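Local coordinates for acyl-coenzyme A oxidase (Caenorhabditis elegans, PDB 5K3H), which catalyses the FAD-dependent desaturation of acyl-CoAs to (2E)-enoyl-CoAs with release of hydrogen peroxide, the first step of peroxisomal beta-oxidation, at residues R350-Q355 / L615-F620; A23-H28 / I557-A562; A167-G172 / M206-K211; T217-L222 / R262-M267. All coordinates share one frame; numbering follows the deposited sequence.

In the fold
Two of the four contacts lie among the helices and two in the beta domain; contact 2 lies opposite contacts 3 and 4 across the chain's centre. Contact 1 is the buried one of the helical pair, an aromatic contact without a hydrogen bond across it; contact 2, about 13 Å away between centres, is nearer the surface and mixes apolar packing with water bridges. The two touch where Glu619 meets His28 and Ser617 meets Phe25. Contacts 3 and 4, with centres about 14 Å apart, share the mixed sheet through its adjacent strands 199-208 and 211-221. Direct hydrogen bonds carry both, strand to strand at the partly exposed contact 3, strand to loop at the buried contact 4.

Contact 1. Residues R350-Q355 / L615-F620; sequences RAYAFQ and LDSWEF
Ala351 faces the indole of Trp618, its CB 4.3 Å from Trp618 CZ2. Its carbonyl oxygen lies near the indole plane, at the benzo edge, but is already taken by the helical bond from Gln355 N. Next along the helix, Tyr352 makes the central contact. Its CG stands anti to the carbonyl carbon (chi1 -83°), which carries the ring out toward the 615-620 segment. There the pyrrole edge of Trp618 points at the tyrosine face in an offset edge-to-face pair, with the ring planes at 81°. Tyr352 CE1 is 3.4 Å from Trp618 NE1, and the indole nitrogen sits above the plane of the phenol ring but displaced past its CE1-CZ side, not over the centre. Beyond the ring, Tyr352 OH reaches 3.8 Å from Ser617 CB, while its hydrogen bond goes to Leu614 O, in the last turn of helix 590-616. At the end of the segment Gln355 sets CB 4.0 Å from Trp618 CH2, in an oblique approach, and its amide NE2 bonds Ile34 O. A leucine in place of Trp618 would probably leave the Tyr352 face without its edge partner and open a gap beside Ala351 and Gln355. Helix 590-616 ends close by: Asp616 to Glu619 form a type I turn, and Glu619 has positive phi. The contact packs the C-terminal exit of that helix against helix 338-367, joining the C-alpha1 helices to the C-terminal helical region of the acyl-CoA oxidase fold through a buried aromatic pair.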
# COMPACT_ATOMS: atom_id res chain seq x y z
N ARG B 350 2.14 15.49 -9.83
CA ARG B 350 1.65 14.33 -10.59
C ARG B 350 0.14 14.36 -10.76
O ARG B 350 -0.37 13.87 -11.77
CB ARG B 350 2.05 13.01 -9.91
CG ARG B 350 3.49 12.65 -9.99
CD ARG B 350 3.82 11.30 -9.33
NE ARG B 350 5.22 10.98 -9.62
CZ ARG B 350 5.88 9.89 -9.24
NH1 ARG B 350 5.30 8.93 -8.52
NH2 ARG B 350 7.17 9.77 -9.59
N ALA B 351 -0.62 14.82 -9.75
CA ALA B 351 -2.08 14.83 -9.89
C ALA B 351 -2.52 15.76 -11.02
O ALA B 351 -3.31 15.37 -11.88
CB ALA B 351 -2.76 15.22 -8.58
N TYR B 352 -1.97 16.98 -11.06
CA TYR B 352 -2.20 17.89 -12.18
C TYR B 352 -1.66 17.29 -13.47
O TYR B 352 -2.31 17.37 -14.52
CB TYR B 352 -1.54 19.25 -11.92
CG TYR B 352 -2.37 20.20 -11.06
CD1 TYR B 352 -2.33 20.12 -9.67
CD2 TYR B 352 -3.17 21.18 -11.64
CE1 TYR B 352 -3.08 20.98 -8.88
CE2 TYR B 352 -3.90 22.04 -10.87
CZ TYR B 352 -3.87 21.94 -9.48
OH TYR B 352 -4.61 22.80 -8.68
N ALA B 353 -0.48 16.67 -13.42
CA ALA B 353 0.09 16.08 -14.62
C ALA B 353 -0.82 15.00 -15.19
O ALA B 353 -1.00 14.91 -16.41
CB ALA B 353 1.48 15.51 -14.34
N PHE B 354 -1.42 14.18 -14.33
CA PHE B 354 -2.31 13.13 -14.82
C PHE B 354 -3.59 13.72 -15.39
O PHE B 354 -4.07 13.28 -16.42
CB PHE B 354 -2.65 12.16 -13.69
CG PHE B 354 -1.47 11.42 -13.13
CD1 PHE B 354 -0.28 11.32 -13.83
CD2 PHE B 354 -1.54 10.86 -11.86
CE1 PHE B 354 0.81 10.65 -13.29
CE2 PHE B 354 -0.46 10.19 -11.32
CZ PHE B 354 0.71 10.07 -12.04
N GLN B 355 -4.15 14.74 -14.72
CA GLN B 355 -5.37 15.37 -15.21
C GLN B 355 -5.15 15.98 -16.59
O GLN B 355 -6.01 15.89 -17.46
CB GLN B 355 -5.83 16.44 -14.21
CG GLN B 355 -7.15 17.15 -14.56
CD GLN B 355 -8.39 16.27 -14.27
OE1 GLN B 355 -8.27 15.06 -14.02
NE2 GLN B 355 -9.58 16.89 -14.31
N LEU B 615 -4.41 22.38 -3.90
CA LEU B 615 -5.29 21.26 -3.62
C LEU B 615 -6.72 21.72 -3.36
O LEU B 615 -7.66 21.02 -3.76
CB LEU B 615 -4.76 20.47 -2.43
CG LEU B 615 -3.41 19.80 -2.72
CD1 LEU B 615 -2.73 19.45 -1.41
CD2 LEU B 615 -3.58 18.56 -3.62
N ASP B 616 -6.91 22.88 -2.71
CA ASP B 616 -8.25 23.45 -2.59
C ASP B 616 -8.90 23.67 -3.95
O ASP B 616 -10.13 23.67 -4.05
CB ASP B 616 -8.24 24.80 -1.87
CG ASP B 616 -8.04 24.68 -0.39
OD1 ASP B 616 -8.37 23.62 0.20
OD2 ASP B 616 -7.61 25.71 0.20
N SER B 617 -8.11 23.95 -4.98
CA SER B 617 -8.67 24.25 -6.29
C SER B 617 -9.43 23.08 -6.89
O SER B 617 -10.19 23.27 -7.85
CB SER B 617 -7.58 24.71 -7.25
OG SER B 617 -7.01 25.95 -6.80
N TRP B 618 -9.22 21.85 -6.39
CA TRP B 618 -10.04 20.74 -6.86
C TRP B 618 -11.45 20.78 -6.27
O TRP B 618 -12.32 20.04 -6.75
CB TRP B 618 -9.36 19.43 -6.50
CG TRP B 618 -8.14 19.25 -7.28
CD1 TRP B 618 -6.98 19.95 -7.14
CD2 TRP B 618 -7.93 18.32 -8.33
NE1 TRP B 618 -6.05 19.51 -8.05
CE2 TRP B 618 -6.61 18.50 -8.79
CE3 TRP B 618 -8.71 17.33 -8.91
CZ2 TRP B 618 -6.07 17.73 -9.81
CZ3 TRP B 618 -8.17 16.56 -9.94
CH2 TRP B 618 -6.85 16.77 -10.37
N GLU B 619 -11.66 21.58 -5.23
CA GLU B 619 -12.95 21.91 -4.65
C GLU B 619 -13.76 20.66 -4.32
O GLU B 619 -14.82 20.39 -4.89
CB GLU B 619 -13.68 22.88 -5.58
CG GLU B 619 -12.94 24.20 -5.64
CD GLU B 619 -13.69 25.24 -6.38
OE1 GLU B 619 -14.39 24.89 -7.36
OE2 GLU B 619 -13.61 26.41 -5.98
N PHE B 620 -13.22 19.90 -3.36
CA PHE B 620 -13.91 18.75 -2.76
C PHE B 620 -14.56 19.18 -1.45
O PHE B 620 -13.87 19.60 -0.52
CB PHE B 620 -12.96 17.60 -2.50
CG PHE B 620 -12.22 17.14 -3.70
CD1 PHE B 620 -12.90 16.84 -4.89
CD2 PHE B 620 -10.85 16.98 -3.67
CE1 PHE B 620 -12.23 16.40 -6.00
CE2 PHE B 620 -10.18 16.55 -4.79
CZ PHE B 620 -10.87 16.26 -5.95

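Contact 2. Residues A23-H28 / I557-A562; sequences ATFDTH and ITIKEA
The approach to helix 27-35, with Asp26 at its N-cap, packs here on the first turns of helix 557-577, so that the N-terminal region of this acyl-CoA oxidase meets its C-terminal helical region. Phe25 carries the apolar part. Its CG sits between the backbone N and the carbonyl carbon (chi1 63°), and from there the ring drops beside the helix, bringing its two ortho carbons to different partners. CD1 lies 3.7 Å from Ala562 CB, and CD2 lies 3.8 Å from Ile559 CD1; both methyls come obliquely, and the isoleucine side chain crosses that of Phe25 at about a right angle. Phe25 also touches Ser613 and Leu614 of helix 590-616, so the one ring packs on two helices. An alanine here would probably leave Ile559 CD1 and Ala562 CB facing a gap and weaken the hold of the segment on both helices. Thr24 and Thr558 meet at the exposed margin, where Thr24 O is 3.4 Å from Thr558 CB. Asp26 caps its helix through a weak bent bond from His28 N to OD1, an oxygen that also takes a salt bridge from Lys6. Two waters complete the join. One links Thr24 OG1, which is also bonded to Asn610, with the carbonyl oxygen of Thr558, to which it donates. The other accepts from Asp26 N at 3.1 Å and lies 2.6 Å from Thr558 OG1, the hydroxyl that also bonds Asp556.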
# COMPACT_ATOMS: atom_id res chain seq x y z
N ALA B 23 -1.82 32.26 -1.02
CA ALA B 23 -2.12 31.97 -2.43
C ALA B 23 -1.81 33.17 -3.31
O ALA B 23 -2.12 34.32 -2.97
CB ALA B 23 -3.59 31.57 -2.60
N THR B 24 -1.20 32.90 -4.46
CA THR B 24 -0.91 33.91 -5.48
C THR B 24 -1.86 33.84 -6.65
O THR B 24 -1.61 34.49 -7.68
CB THR B 24 0.49 33.69 -6.00
OG1 THR B 24 0.47 32.46 -6.73
CG2 THR B 24 1.47 33.55 -4.86
N PHE B 25 -2.93 33.04 -6.55
CA PHE B 25 -3.87 32.85 -7.65
C PHE B 25 -5.25 32.55 -7.08
O PHE B 25 -5.40 32.11 -5.94
CB PHE B 25 -3.43 31.71 -8.59
CG PHE B 25 -3.39 30.35 -7.94
CD1 PHE B 25 -2.25 29.92 -7.27
CD2 PHE B 25 -4.49 29.51 -7.98
CE1 PHE B 25 -2.22 28.70 -6.66
CE2 PHE B 25 -4.47 28.28 -7.36
CZ PHE B 25 -3.34 27.87 -6.72
N ASP B 26 -6.25 32.77 -7.95
CA ASP B 26 -7.66 32.58 -7.63
C ASP B 26 -8.04 31.11 -7.81
O ASP B 26 -8.01 30.58 -8.93
CB ASP B 26 -8.46 33.50 -8.56
CG ASP B 26 -9.96 33.32 -8.46
OD1 ASP B 26 -10.45 32.55 -7.60
OD2 ASP B 26 -10.67 33.96 -9.27
N THR B 27 -8.48 30.46 -6.73
CA THR B 27 -8.71 29.02 -6.82
C THR B 27 -9.95 28.67 -7.64
O THR B 27 -10.02 27.57 -8.19
CB THR B 27 -8.80 28.38 -5.41
OG1 THR B 27 -9.88 28.95 -4.66
CG2 THR B 27 -7.50 28.59 -4.63
N HIS B 28 -10.92 29.59 -7.76
CA HIS B 28 -12.01 29.37 -8.72
C HIS B 28 -11.47 29.26 -10.14
O HIS B 28 -11.99 28.47 -10.94
CB HIS B 28 -13.05 30.51 -8.68
CG HIS B 28 -14.00 30.47 -7.52
ND1 HIS B 28 -14.13 29.38 -6.69
CD2 HIS B 28 -14.86 31.40 -7.06
CE1 HIS B 28 -15.04 29.64 -5.77
NE2 HIS B 28 -15.50 30.86 -5.97
N ILE B 557 -1.91 34.91 -16.20
CA ILE B 557 -0.50 34.87 -15.80
C ILE B 557 -0.32 34.26 -14.40
O ILE B 557 0.62 33.50 -14.17
CB ILE B 557 0.10 36.29 -15.87
CG1 ILE B 557 0.31 36.70 -17.33
CG2 ILE B 557 1.42 36.35 -15.14
CD1 ILE B 557 0.65 38.19 -17.51
N THR B 558 -1.23 34.54 -13.45
CA THR B 558 -1.04 34.00 -12.10
C THR B 558 -1.24 32.49 -12.08
O THR B 558 -0.55 31.78 -11.34
CB THR B 558 -1.95 34.71 -11.08
OG1 THR B 558 -3.35 34.59 -11.44
CG2 THR B 558 -1.58 36.17 -10.96
N ILE B 559 -2.18 31.98 -12.89
CA ILE B 559 -2.38 30.55 -13.03
C ILE B 559 -1.20 29.88 -13.74
O ILE B 559 -0.76 28.79 -13.35
CB ILE B 559 -3.70 30.30 -13.80
CG1 ILE B 559 -4.89 30.85 -13.02
CG2 ILE B 559 -3.84 28.83 -14.19
CD1 ILE B 559 -5.11 30.21 -11.63
N LYS B 560 -0.69 30.51 -14.79
CA LYS B 560 0.40 29.91 -15.56
C LYS B 560 1.69 29.84 -14.73
O LYS B 560 2.46 28.87 -14.84
CB LYS B 560 0.60 30.70 -16.85
CG LYS B 560 1.78 30.29 -17.69
CD LYS B 560 1.81 31.20 -18.91
CE LYS B 560 2.92 30.86 -19.87
NZ LYS B 560 2.34 30.83 -21.24
N GLU B 561 1.94 30.87 -13.91
CA GLU B 561 3.09 30.85 -13.02
C GLU B 561 2.95 29.82 -11.91
O GLU B 561 3.96 29.29 -11.43
CB GLU B 561 3.30 32.24 -12.41
CG GLU B 561 3.75 33.26 -13.43
CD GLU B 561 4.14 34.58 -12.80
OE1 GLU B 561 3.69 34.84 -11.65
OE2 GLU B 561 4.97 35.30 -13.42
N ALA B 562 1.73 29.58 -11.42
CA ALA B 562 1.54 28.56 -10.40
C ALA B 562 1.80 27.18 -10.97
O ALA B 562 2.49 26.36 -10.36
CB ALA B 562 0.12 28.63 -9.83
O HOH W 1 1.06 32.39 -9.22
O HOH W 2 -5.73 34.53 -10.40

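Contact 3. Residues A167-G172 / M206-K211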
# COMPACT_ATOMS: atom_id res chain seq x y z
N ALA B 167 -20.20 -20.61 -26.13
CA ALA B 167 -21.53 -20.35 -26.66
C ALA B 167 -21.62 -21.14 -27.96
O ALA B 167 -21.02 -20.73 -28.96
CB ALA B 167 -21.77 -18.86 -26.89
N THR B 168 -22.35 -22.24 -27.94
CA THR B 168 -22.37 -23.15 -29.07
C THR B 168 -23.67 -22.91 -29.83
O THR B 168 -24.76 -22.89 -29.23
CB THR B 168 -22.27 -24.62 -28.63
OG1 THR B 168 -21.09 -24.82 -27.84
CG2 THR B 168 -22.18 -25.53 -29.85
N TYR B 169 -23.55 -22.65 -31.13
CA TYR B 169 -24.72 -22.35 -31.93
C TYR B 169 -25.47 -23.64 -32.24
O TYR B 169 -24.91 -24.54 -32.89
CB TYR B 169 -24.37 -21.62 -33.22
CG TYR B 169 -25.64 -21.22 -33.92
CD1 TYR B 169 -26.62 -20.53 -33.22
CD2 TYR B 169 -25.89 -21.57 -35.25
CE1 TYR B 169 -27.80 -20.17 -33.82
CE2 TYR B 169 -27.08 -21.20 -35.86
CZ TYR B 169 -28.03 -20.50 -35.13
OH TYR B 169 -29.23 -20.11 -35.68
N ASP B 170 -26.72 -23.71 -31.81
CA ASP B 170 -27.60 -24.85 -32.05
C ASP B 170 -28.48 -24.52 -33.25
O ASP B 170 -29.48 -23.80 -33.11
CB ASP B 170 -28.42 -25.13 -30.79
CG ASP B 170 -29.28 -26.37 -30.91
OD1 ASP B 170 -29.73 -26.70 -32.04
OD2 ASP B 170 -29.52 -27.03 -29.87
N ILE B 171 -28.13 -25.05 -34.42
CA ILE B 171 -28.81 -24.70 -35.67
C ILE B 171 -30.25 -25.20 -35.68
O ILE B 171 -31.14 -24.57 -36.27
CB ILE B 171 -28.01 -25.22 -36.88
CG1 ILE B 171 -26.58 -24.65 -36.87
CG2 ILE B 171 -28.73 -24.87 -38.18
CD1 ILE B 171 -25.67 -25.24 -37.95
N GLY B 172 -30.50 -26.36 -35.07
CA GLY B 172 -31.85 -26.90 -35.06
C GLY B 172 -32.84 -25.99 -34.36
O GLY B 172 -33.95 -25.77 -34.84
N MET B 206 -17.37 -18.53 -29.42
CA MET B 206 -18.51 -18.92 -30.23
C MET B 206 -18.17 -20.08 -31.17
O MET B 206 -17.31 -19.96 -32.05
CB MET B 206 -19.07 -17.74 -31.04
CG MET B 206 -20.39 -18.09 -31.71
SD MET B 206 -21.27 -16.66 -32.37
CE MET B 206 -20.14 -16.14 -33.69
N TYR B 207 -18.90 -21.18 -31.03
CA TYR B 207 -18.71 -22.37 -31.84
C TYR B 207 -19.92 -22.57 -32.75
O TYR B 207 -21.07 -22.45 -32.31
CB TYR B 207 -18.51 -23.59 -30.95
CG TYR B 207 -17.13 -23.70 -30.32
CD1 TYR B 207 -16.79 -22.93 -29.20
CD2 TYR B 207 -16.18 -24.58 -30.82
CE1 TYR B 207 -15.54 -23.05 -28.61
CE2 TYR B 207 -14.91 -24.70 -30.23
CZ TYR B 207 -14.62 -23.94 -29.14
OH TYR B 207 -13.39 -24.05 -28.56
N ILE B 208 -19.66 -22.82 -34.04
CA ILE B 208 -20.69 -23.18 -35.00
C ILE B 208 -20.21 -24.38 -35.79
O ILE B 208 -19.16 -24.32 -36.43
CB ILE B 208 -21.05 -22.02 -35.94
CG1 ILE B 208 -21.32 -20.74 -35.15
CG2 ILE B 208 -22.26 -22.40 -36.81
CD1 ILE B 208 -21.49 -19.55 -36.06
N LYS B 209 -20.99 -25.45 -35.78
CA LYS B 209 -20.62 -26.68 -36.48
C LYS B 209 -19.24 -27.15 -36.01
O LYS B 209 -18.48 -27.73 -36.78
CB LYS B 209 -20.61 -26.47 -38.00
CG LYS B 209 -21.94 -26.14 -38.70
CD LYS B 209 -21.69 -26.07 -40.22
CE LYS B 209 -22.91 -25.84 -41.07
NZ LYS B 209 -23.21 -24.39 -41.26
N GLY B 210 -18.92 -26.88 -34.75
CA GLY B 210 -17.67 -27.33 -34.15
C GLY B 210 -16.46 -26.46 -34.41
O GLY B 210 -15.40 -26.70 -33.81
N LYS B 211 -16.61 -25.38 -35.17
CA LYS B 211 -15.51 -24.46 -35.42
C LYS B 211 -15.60 -23.31 -34.42
O LYS B 211 -16.68 -22.76 -34.20
CB LYS B 211 -15.56 -23.88 -36.84
CG LYS B 211 -14.48 -22.81 -37.05
CD LYS B 211 -14.39 -22.21 -38.45
CE LYS B 211 -13.49 -20.95 -38.40
NZ LYS B 211 -13.09 -20.42 -39.73
O HOH W 3 -22.76 -25.80 -33.96
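Strands 167-170 and 206-208 run parallel, their short axes 4.7 Å apart at closest approach and inclined at 28°. Tyr207 is held through both its N and its O: the N donates to Ala167 O at 3.0 Å, and the O accepts from Tyr169 N at 2.8 Å. The second bond is nearly straight, with 172° at the hydrogen. Met206 CA adds a CA-H...O contact to that same Ala167 oxygen. This is one of the parallel pairings within the mixed beta sheet of the acyl-CoA oxidase beta domain. Strand 211-221 follows on the other side of 199-208, after the type I' turn from Ile208 to Lys211.

On the face shared by Ala167, Met206, Tyr169 and Ile208, Tyr169 CB lies 3.7 Å from Ile208 CG1. With CG anti to the backbone N (chi1 -175°), the tyrosine ring turns its edge to Ile208 CG2, which is 4.0 Å from Tyr169 CD2, and its phenol end leads off to bond Ala274 O. Past the paired residues the strands part, and a water spans the opening, donating to Tyr169 O and accepting from Lys209 N at 2.6 Å. Near the surface, Ile171 CD1 lies 3.9 Å from Lys209 CG, so the lysine takes part through its aliphatic stem.

Contact 4. Residues T217-L222 / R262-M267; sequences TFMVPL and RTNLLM
Asn264 turns toward strand 211-221 from the loop that follows strand 258-261, and its side chain ties that loop to the mixed sheet of the beta domain. Its CB lies 3.3 Å from Met219 O. CG stands anti to the carbonyl carbon (chi1 -79°) and comes 3.5 Å from the same oxygen. At the tip, ND2 donates to Met219 O at 2.7 Å. This donor sits well above the carbonyl plane of Met219, 48° out of it, and the bond is moderately bent. ND2 also brushes Pro221 CD.

The backbone of Asn264 continues the grip: its O accepts from Met219 N, so Met219 is held at both N and O by one residue. Two residues on, Leu266 N donates to Thr217 O in a nearly straight bond, 169° at the hydrogen. Together these bonds bridge Phe218 with Leu265, the two residues between them.

Leu265 CD1 lies 3.5 Å from Phe218 CE1, approaching the ring obliquely, and the phenylalanine ring also meets Phe176 of strand 175-179. Leu266 lies across Thr217 at about a right angle. The hydroxyl of Thr217 bonds Gln127 of helix 114-127, and its side chain is about 4 Å from that of Tyr149, an FAD-binding residue. The same hydroxyl oxygen, Thr217 OG1, packs 3.5 Å from Leu266 CD1.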
# COMPACT_ATOMS: atom_id res chain seq x y z
N THR B 217 -19.83 -11.42 -27.84
CA THR B 217 -20.61 -10.98 -26.68
C THR B 217 -22.11 -11.21 -26.87
O THR B 217 -22.66 -11.05 -27.97
CB THR B 217 -20.30 -9.50 -26.34
OG1 THR B 217 -20.66 -8.65 -27.43
CG2 THR B 217 -18.83 -9.31 -26.02
N PHE B 218 -22.76 -11.57 -25.76
CA PHE B 218 -24.14 -12.02 -25.78
C PHE B 218 -24.90 -11.34 -24.66
O PHE B 218 -24.40 -11.22 -23.53
CB PHE B 218 -24.28 -13.55 -25.62
CG PHE B 218 -23.50 -14.35 -26.64
CD1 PHE B 218 -24.12 -14.80 -27.80
CD2 PHE B 218 -22.14 -14.57 -26.48
CE1 PHE B 218 -23.42 -15.50 -28.75
CE2 PHE B 218 -21.44 -15.29 -27.43
CZ PHE B 218 -22.07 -15.75 -28.56
N MET B 219 -26.12 -10.91 -24.95
CA MET B 219 -27.02 -10.46 -23.89
C MET B 219 -27.56 -11.70 -23.19
O MET B 219 -28.04 -12.62 -23.85
CB MET B 219 -28.15 -9.60 -24.47
CG MET B 219 -29.15 -9.13 -23.42
SD MET B 219 -28.38 -8.11 -22.12
CE MET B 219 -28.17 -6.60 -23.03
N VAL B 220 -27.42 -11.76 -21.87
CA VAL B 220 -27.76 -12.94 -21.09
C VAL B 220 -28.63 -12.56 -19.90
O VAL B 220 -28.20 -11.79 -19.04
CB VAL B 220 -26.51 -13.70 -20.61
CG1 VAL B 220 -26.92 -14.97 -19.87
CG2 VAL B 220 -25.60 -14.03 -21.76
N PRO B 221 -29.88 -13.04 -19.83
CA PRO B 221 -30.65 -12.90 -18.58
C PRO B 221 -30.12 -13.84 -17.53
O PRO B 221 -29.86 -15.02 -17.80
CB PRO B 221 -32.08 -13.26 -18.98
CG PRO B 221 -31.97 -14.03 -20.23
CD PRO B 221 -30.68 -13.64 -20.92
N LEU B 222 -29.99 -13.32 -16.32
CA LEU B 222 -29.40 -14.04 -15.20
C LEU B 222 -30.41 -14.41 -14.12
O LEU B 222 -30.31 -15.50 -13.55
CB LEU B 222 -28.30 -13.20 -14.54
CG LEU B 222 -27.24 -12.63 -15.47
CD1 LEU B 222 -26.35 -11.68 -14.67
CD2 LEU B 222 -26.48 -13.77 -16.12
N ARG B 262 -30.87 -16.88 -30.81
CA ARG B 262 -29.82 -16.47 -31.73
C ARG B 262 -29.56 -14.97 -31.66
O ARG B 262 -28.40 -14.53 -31.71
CB ARG B 262 -30.18 -16.86 -33.16
CG ARG B 262 -29.02 -16.65 -34.14
CD ARG B 262 -29.38 -16.81 -35.58
NE ARG B 262 -29.91 -15.59 -36.19
CZ ARG B 262 -31.20 -15.32 -36.35
NH1 ARG B 262 -32.11 -16.21 -35.96
NH2 ARG B 262 -31.58 -14.19 -36.92
N THR B 263 -30.62 -14.17 -31.56
CA THR B 263 -30.50 -12.72 -31.64
C THR B 263 -30.01 -12.08 -30.34
O THR B 263 -29.89 -10.85 -30.29
CB THR B 263 -31.84 -12.10 -32.04
OG1 THR B 263 -32.86 -12.60 -31.16
CG2 THR B 263 -32.19 -12.45 -33.48
N ASN B 264 -29.70 -12.88 -29.30
CA ASN B 264 -28.98 -12.35 -28.14
C ASN B 264 -27.49 -12.20 -28.38
O ASN B 264 -26.81 -11.59 -27.55
CB ASN B 264 -29.19 -13.21 -26.89
CG ASN B 264 -30.53 -12.96 -26.22
OD1 ASN B 264 -31.54 -12.76 -26.88
ND2 ASN B 264 -30.54 -12.96 -24.90
N LEU B 265 -26.95 -12.77 -29.47
CA LEU B 265 -25.63 -12.39 -29.95
C LEU B 265 -25.66 -10.93 -30.37
O LEU B 265 -26.49 -10.55 -31.20
CB LEU B 265 -25.22 -13.28 -31.13
CG LEU B 265 -23.99 -12.83 -31.95
CD1 LEU B 265 -22.69 -13.03 -31.19
CD2 LEU B 265 -23.91 -13.51 -33.31
N LEU B 266 -24.79 -10.11 -29.78
CA LEU B 266 -24.73 -8.69 -30.12
C LEU B 266 -24.15 -8.54 -31.53
O LEU B 266 -23.01 -8.94 -31.78
CB LEU B 266 -23.89 -7.93 -29.10
CG LEU B 266 -24.38 -8.02 -27.63
CD1 LEU B 266 -23.65 -7.04 -26.73
CD2 LEU B 266 -25.90 -7.84 -27.53
N MET B 267 -24.93 -7.97 -32.45
CA MET B 267 -24.66 -8.14 -33.88
C MET B 267 -24.52 -6.82 -34.64
O MET B 267 -24.87 -6.73 -35.81
CB MET B 267 -25.75 -8.99 -34.52
CG MET B 267 -25.60 -10.47 -34.27
SD MET B 267 -26.82 -11.46 -35.15
CE MET B 267 -28.12 -11.61 -33.93
O HOH W 4 -20.29 -9.96 -30.83